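Local coordinates for nucleotidyl transferase (Methanothermobacter thermautotrophicus, PDB 6PLJ), which probably transfers nucleotidyl groups as a MobA-like enzyme, perhaps in the synthesis of the pseudomurein cell wall, at residues T61-E64 / A65-A69; G190-N193 / P194-M198. All coordinates share one frame; numbering follows the deposited sequence.

Interaction 1. Residues T61-E64 / A65-A69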
ATOM      1  N   THR A  61     -14.819  -2.836  -4.892  1.00 16.94           N
ATOM      2  CA  THR A  61     -13.769  -3.845  -4.841  1.00 14.77           C
ATOM      3  C   THR A  61     -12.719  -3.463  -3.801  1.00 13.25           C
ATOM      4  O   THR A  61     -12.640  -2.318  -3.341  1.00 12.35           O
ATOM      5  CB  THR A  61     -13.054  -3.917  -6.189  1.00 14.47           C
ATOM      6  OG1 THR A  61     -12.575  -2.612  -6.513  1.00 13.58           O
ATOM      7  CG2 THR A  61     -13.982  -4.400  -7.298  1.00 14.71           C
ATOM      8  N   VAL A  62     -11.884  -4.434  -3.458  1.00 11.52           N
ATOM      9  CA  VAL A  62     -10.754  -4.206  -2.574  1.00 10.73           C
ATOM     10  C   VAL A  62      -9.950  -2.997  -3.038  1.00 10.24           C
ATOM     11  O   VAL A  62      -9.616  -2.139  -2.240  1.00  9.64           O
ATOM     12  CB  VAL A  62      -9.871  -5.486  -2.500  1.00 10.53           C
ATOM     13  CG1 VAL A  62      -8.469  -5.217  -1.948  1.00 10.50           C
ATOM     14  CG2 VAL A  62     -10.566  -6.535  -1.644  1.00 10.54           C
ATOM     15  N   ILE A  63      -9.591  -2.958  -4.324  1.00  9.98           N
ATOM     16  CA  ILE A  63      -8.735  -1.866  -4.789  1.00  9.84           C
ATOM     17  C   ILE A  63      -9.433  -0.511  -4.684  1.00 10.22           C
ATOM     18  O   ILE A  63      -8.812   0.475  -4.284  1.00  9.55           O
ATOM     19  CB  ILE A  63      -8.145  -2.114  -6.200  1.00 10.10           C
ATOM     20  CG1 ILE A  63      -7.118  -1.026  -6.553  1.00 10.23           C
ATOM     21  CG2 ILE A  63      -9.216  -2.199  -7.287  1.00 10.14           C
ATOM     22  CD1 ILE A  63      -5.947  -0.940  -5.595  1.00 10.29           C
ATOM     23  N   GLU A  64     -10.725  -0.469  -4.986  1.00 10.57           N
ATOM     24  CA  GLU A  64     -11.477   0.775  -4.823  1.00 11.17           C
ATOM     25  C   GLU A  64     -11.500   1.191  -3.354  1.00 10.78           C
ATOM     26  O   GLU A  64     -11.404   2.383  -3.050  1.00 11.04           O
ATOM     27  CB  GLU A  64     -12.910   0.635  -5.347  1.00 12.11           C
ATOM     28  CG  GLU A  64     -13.011   0.618  -6.861  1.00 13.43           C
ATOM     29  CD  GLU A  64     -14.367   0.140  -7.348  1.00 14.74           C
ATOM     30  OE1 GLU A  64     -15.258   0.999  -7.574  1.00 16.74           O
ATOM     31  OE2 GLU A  64     -14.528  -1.085  -7.522  1.00 14.77           O
ATOM     32  N   ALA A  65     -11.645   0.228  -2.448  1.00 10.14           N
ATOM     33  CA  ALA A  65     -11.617   0.537  -1.020  1.00 10.48           C
ATOM     34  C   ALA A  65     -10.294   1.160  -0.590  1.00 10.31           C
ATOM     35  O   ALA A  65     -10.263   2.154   0.135  1.00 10.94           O
ATOM     36  CB  ALA A  65     -11.920  -0.696  -0.203  1.00 10.40           C
ATOM     37  N   THR A  66      -9.192   0.580  -1.047  1.00  9.96           N
ATOM     38  CA  THR A  66      -7.877   1.118  -0.720  1.00  9.94           C
ATOM     39  C   THR A  66      -7.711   2.538  -1.243  1.00  9.85           C
ATOM     40  O   THR A  66      -7.270   3.413  -0.514  1.00 10.71           O
ATOM     41  CB  THR A  66      -6.765   0.246  -1.292  1.00 10.16           C
ATOM     42  OG1 THR A  66      -6.858  -1.045  -0.692  1.00 10.60           O
ATOM     43  CG2 THR A  66      -5.397   0.832  -1.023  1.00 10.49           C
ATOM     44  N   VAL A  67      -8.054   2.747  -2.502  1.00  9.97           N
ATOM     45  CA  VAL A  67      -7.886   4.056  -3.130  1.00 10.08           C
ATOM     46  C   VAL A  67      -8.769   5.098  -2.433  1.00 10.62           C
ATOM     47  O   VAL A  67      -8.311   6.205  -2.157  1.00 10.33           O
ATOM     48  CB  VAL A  67      -8.164   3.993  -4.639  1.00 10.22           C
ATOM     49  CG1 VAL A  67      -8.258   5.388  -5.248  1.00 10.41           C
ATOM     50  CG2 VAL A  67      -7.074   3.168  -5.325  1.00 10.39           C
ATOM     51  N   LYS A  68     -10.004   4.724  -2.115  1.00 11.02           N
ATOM     52  CA  LYS A  68     -10.886   5.636  -1.410  1.00 12.12           C
ATOM     53  C   LYS A  68     -10.283   6.089  -0.084  1.00 11.60           C
ATOM     54  O   LYS A  68     -10.342   7.267   0.259  1.00 11.02           O
ATOM     55  CB  LYS A  68     -12.243   4.989  -1.161  1.00 13.62           C
ATOM     56  CG  LYS A  68     -13.245   5.857  -0.428  1.00 16.00           C
ATOM     57  CD  LYS A  68     -13.540   7.126  -1.195  1.00 18.09           C
ATOM     58  CE  LYS A  68     -14.491   8.020  -0.432  0.70 18.74           C
ATOM     59  NZ  LYS A  68     -14.931   9.128  -1.298  0.70 19.56           N
ATOM     60  N   ALA A  69      -9.696   5.160   0.666  1.00 10.65           N
ATOM     61  CA  ALA A  69      -9.047   5.517   1.936  1.00 10.59           C
ATOM     62  C   ALA A  69      -7.890   6.495   1.754  1.00 10.48           C
ATOM     63  O   ALA A  69      -7.742   7.457   2.515  1.00 10.21           O
ATOM     64  CB  ALA A  69      -8.600   4.276   2.672  1.00 10.62           C
TER

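Interaction 2. Residues G190-N193 / P194-M198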
ATOM      1  N   GLY A 190      13.485  -6.448  -4.000  1.00 30.23           N
ATOM      2  CA  GLY A 190      12.126  -6.267  -4.504  1.00 27.91           C
ATOM      3  C   GLY A 190      11.048  -6.092  -3.451  1.00 26.03           C
ATOM      4  O   GLY A 190      10.033  -5.468  -3.716  1.00 23.35           O
ATOM      5  N   ASN A 191      11.255  -6.673  -2.271  1.00 25.93           N
ATOM      6  CA  ASN A 191      10.287  -6.617  -1.167  1.00 25.59           C
ATOM      7  C   ASN A 191      10.532  -5.361  -0.360  1.00 22.40           C
ATOM      8  O   ASN A 191      11.658  -4.889  -0.311  1.00 23.62           O
ATOM      9  CB  ASN A 191      10.463  -7.833  -0.255  1.00 28.08           C
ATOM     10  CG  ASN A 191      10.195  -9.137  -0.970  1.00 30.43           C
ATOM     11  OD1 ASN A 191      11.114  -9.905  -1.258  1.00 33.95           O
ATOM     12  ND2 ASN A 191       8.935  -9.382  -1.286  1.00 32.65           N
ATOM     13  N   ILE A 192       9.497  -4.819   0.281  1.00 20.06           N
ATOM     14  CA  ILE A 192       9.667  -3.577   1.038  1.00 19.17           C
ATOM     15  C   ILE A 192      10.384  -3.783   2.383  1.00 18.49           C
ATOM     16  O   ILE A 192      11.177  -2.933   2.796  1.00 17.39           O
ATOM     17  CB  ILE A 192       8.332  -2.792   1.210  1.00 19.50           C
ATOM     18  CG1 ILE A 192       8.584  -1.359   1.707  1.00 20.10           C
ATOM     19  CG2 ILE A 192       7.376  -3.487   2.167  1.00 20.59           C
ATOM     20  CD1 ILE A 192       9.339  -0.486   0.725  1.00 21.36           C
ATOM     21  N   ASN A 193      10.137  -4.904   3.055  1.00 18.95           N
ATOM     22  CA  ASN A 193      10.660  -5.062   4.410  1.00 18.84           C
ATOM     23  C   ASN A 193      12.197  -5.051   4.465  1.00 18.78           C
ATOM     24  O   ASN A 193      12.759  -4.333   5.280  1.00 17.78           O
ATOM     25  CB  ASN A 193      10.059  -6.281   5.122  1.00 19.29           C
ATOM     26  CG  ASN A 193      10.559  -6.407   6.546  1.00 19.45           C
ATOM     27  OD1 ASN A 193      11.469  -7.191   6.824  1.00 20.46           O
ATOM     28  ND2 ASN A 193      10.011  -5.604   7.443  1.00 18.24           N
ATOM     29  N   PRO A 194      12.874  -5.780   3.555  1.00 20.08           N
ATOM     30  CA  PRO A 194      14.347  -5.682   3.509  1.00 20.93           C
ATOM     31  C   PRO A 194      14.886  -4.256   3.316  1.00 20.04           C
ATOM     32  O   PRO A 194      15.900  -3.892   3.933  1.00 20.18           O
ATOM     33  CB  PRO A 194      14.724  -6.596   2.337  1.00 20.89           C
ATOM     34  CG  PRO A 194      13.619  -7.577   2.263  1.00 21.51           C
ATOM     35  CD  PRO A 194      12.375  -6.812   2.630  1.00 21.52           C
ATOM     36  N   LEU A 195      14.201  -3.432   2.516  1.00 20.02           N
ATOM     37  CA  LEU A 195      14.585  -2.019   2.396  1.00 19.10           C
ATOM     38  C   LEU A 195      14.477  -1.228   3.687  1.00 18.02           C
ATOM     39  O   LEU A 195      15.266  -0.327   3.921  1.00 18.44           O
ATOM     40  CB  LEU A 195      13.760  -1.280   1.317  1.00 20.02           C
ATOM     41  CG  LEU A 195      14.182  -1.375  -0.134  1.00 20.89           C
ATOM     42  CD1 LEU A 195      13.289  -0.459  -0.967  1.00 20.50           C
ATOM     43  CD2 LEU A 195      15.654  -1.013  -0.327  1.00 20.47           C
ATOM     44  N   LEU A 196      13.467  -1.518   4.510  1.00 16.50           N
ATOM     45  CA  LEU A 196      13.313  -0.809   5.768  1.00 16.56           C
ATOM     46  C   LEU A 196      14.474  -1.138   6.731  1.00 17.39           C
ATOM     47  O   LEU A 196      14.997  -0.257   7.410  1.00 17.51           O
ATOM     48  CB  LEU A 196      11.966  -1.143   6.403  1.00 16.32           C
ATOM     49  CG  LEU A 196      10.738  -0.718   5.599  1.00 15.90           C
ATOM     50  CD1 LEU A 196       9.487  -1.365   6.172  1.00 16.12           C
ATOM     51  CD2 LEU A 196      10.603   0.793   5.586  1.00 15.55           C
ATOM     52  N   TRP A 197      14.864  -2.406   6.753  1.00 18.86           N
ATOM     53  CA  TRP A 197      16.034  -2.843   7.527  1.00 19.88           C
ATOM     54  C   TRP A 197      17.320  -2.178   7.021  1.00 21.19           C
ATOM     55  O   TRP A 197      18.157  -1.780   7.820  1.00 22.16           O
ATOM     56  CB  TRP A 197      16.184  -4.360   7.470  1.00 19.72           C
ATOM     57  CG  TRP A 197      15.199  -5.118   8.301  1.00 19.37           C
ATOM     58  CD1 TRP A 197      14.155  -5.870   7.853  1.00 19.87           C
ATOM     59  CD2 TRP A 197      15.201  -5.244   9.729  1.00 19.77           C
ATOM     60  NE1 TRP A 197      13.494  -6.444   8.907  1.00 19.48           N
ATOM     61  CE2 TRP A 197      14.117  -6.083  10.072  1.00 19.70           C
ATOM     62  CE3 TRP A 197      16.009  -4.730  10.750  1.00 20.07           C
ATOM     63  CZ2 TRP A 197      13.823  -6.431  11.396  1.00 19.52           C
ATOM     64  CZ3 TRP A 197      15.709  -5.065  12.076  1.00 20.39           C
ATOM     65  CH2 TRP A 197      14.622  -5.905  12.380  1.00 19.82           C
ATOM     66  N   MET A 198      17.454  -2.064   5.699  0.50 22.76           N
ATOM     67  CA  MET A 198      18.562  -1.323   5.075  0.50 24.16           C
ATOM     68  C   MET A 198      18.603   0.126   5.541  0.50 23.61           C
ATOM     69  O   MET A 198      19.651   0.623   5.951  0.50 24.43           O
ATOM     70  CB  MET A 198      18.425  -1.338   3.556  0.50 26.29           C
ATOM     71  CG  MET A 198      19.059  -2.521   2.855  0.50 28.14           C
ATOM     72  SD  MET A 198      19.290  -2.130   1.112  0.50 32.02           S
ATOM     73  CE  MET A 198      19.886  -0.445   1.243  0.50 31.16           C
TER

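Interaction 1. Residues T61-E64 / A65-A69
Ala65 N donates to Thr61 O at 2.9 Å, the first i to i+4 bond of helix 62-72, whose N terminus is closed by a capping box between Thr61 and Glu64. Three more bonds of the same kind follow in step, Thr66 N to Val62 O, Val67 N to Ile63 O and Lys68 N to Glu64 O, all close to straight. Each side of the box serves a backbone N-H: Thr61 OG1 accepts from Glu64 N at 3.2 Å, and Glu64 OE2 takes a weak bond from Thr61 N. The hydroxyl then donates to the carboxylate, Thr61 OG1 to Glu64 OE2 at 2.7 Å, on the lone pair of OE2 that faces away from the other oxygen. Glu64 reaches back because its CG stands beside the backbone N (chi1 -74°), and its negative charge at the helix N terminus probably suits the dipole there.

On the buried side, Ile63 leans on Ala92 of helix 86-92 and on Val29 and Ala31 of strand 25-31 of the mixed sheet, while Val62 and Ala65 pack on Leu57. Thr66 has its hydroxyl bonded to Gly131 O, which ties the helix to the loop after strand 125-130. One turn along from Ile63, Val67 continues the apolar face, with Ile63 CD1 lying 4.3 Å from Val67 CG2.

Interaction 2. Residues G190-N193 / P194-M198
Asn193 and Trp197, one turn apart near the start of helix 192-201, run side by side and point the same way, with the amide plane turned 82° from the indole plane. Contact is made at the ring edge: Asn193 OD1 lies in the plane of the indole, 3.0 Å from Trp197 NE1, where it accepts a weak, bent hydrogen bond (121° at the hydrogen). The same oxygen is 3.2 Å from Trp197 CD1, and it therefore sits beside the NE1-CD1 edge instead of straight ahead of the N-H. Asn193 gets there by holding CG anti to its own backbone N (chi1 -178°). The nitrogen of the amide is held by the loop before strand 174-177, with ND2 donating to Ala167 O and Ile170 O, which probably fixes the rotation of the amide and turns OD1 to the indole.

The backbone joins the same two residues, Trp197 N to Asn193 O at 3.2 Å, and Leu196 N bonds Ile192 O. Asn191 CB touches Pro194 CD at 3.6 Å, and on the buried side Ile192 CD1 comes within 4.3 Å of Leu195 CD1. Ile192 and Leu196 both lie on Leu174 of strand 174-177, while Trp197 rests against Asn166 and Ala167.

Shortening Asn193 to an alanine is likely to leave the indole N-H without its weak acceptor and the carbonyls of Ala167 and Ile170 without their shared donor, loosening the tie between loop and helix. In this i to i+4 side-chain pair one amide uses both its polar ends at once, its oxygen for the tryptophan and its nitrogen for the loop, and so pins the first turns of helix 192-201 to the loop leading into strand 174-177 of the MobA-like domain.

Along the chain, interaction 1 comes first, where the short hairpin of strands 56-57 and 60-61 runs into helix 62-72; interaction 2 follows more than a hundred residues later, as the loop ending at Asn191 enters helix 192-201. Each is local, closing the first turns of its own helix, so the two stand in series and neither nest nor cross. They lie on opposite sides of the chain's centre, their own centres 24 Å apart and their nearest atoms about 14 Å apart. The first helix packs on strand 25-31 and the second on strand 174-177, strands of the same mixed sheet, with 125-130 between them.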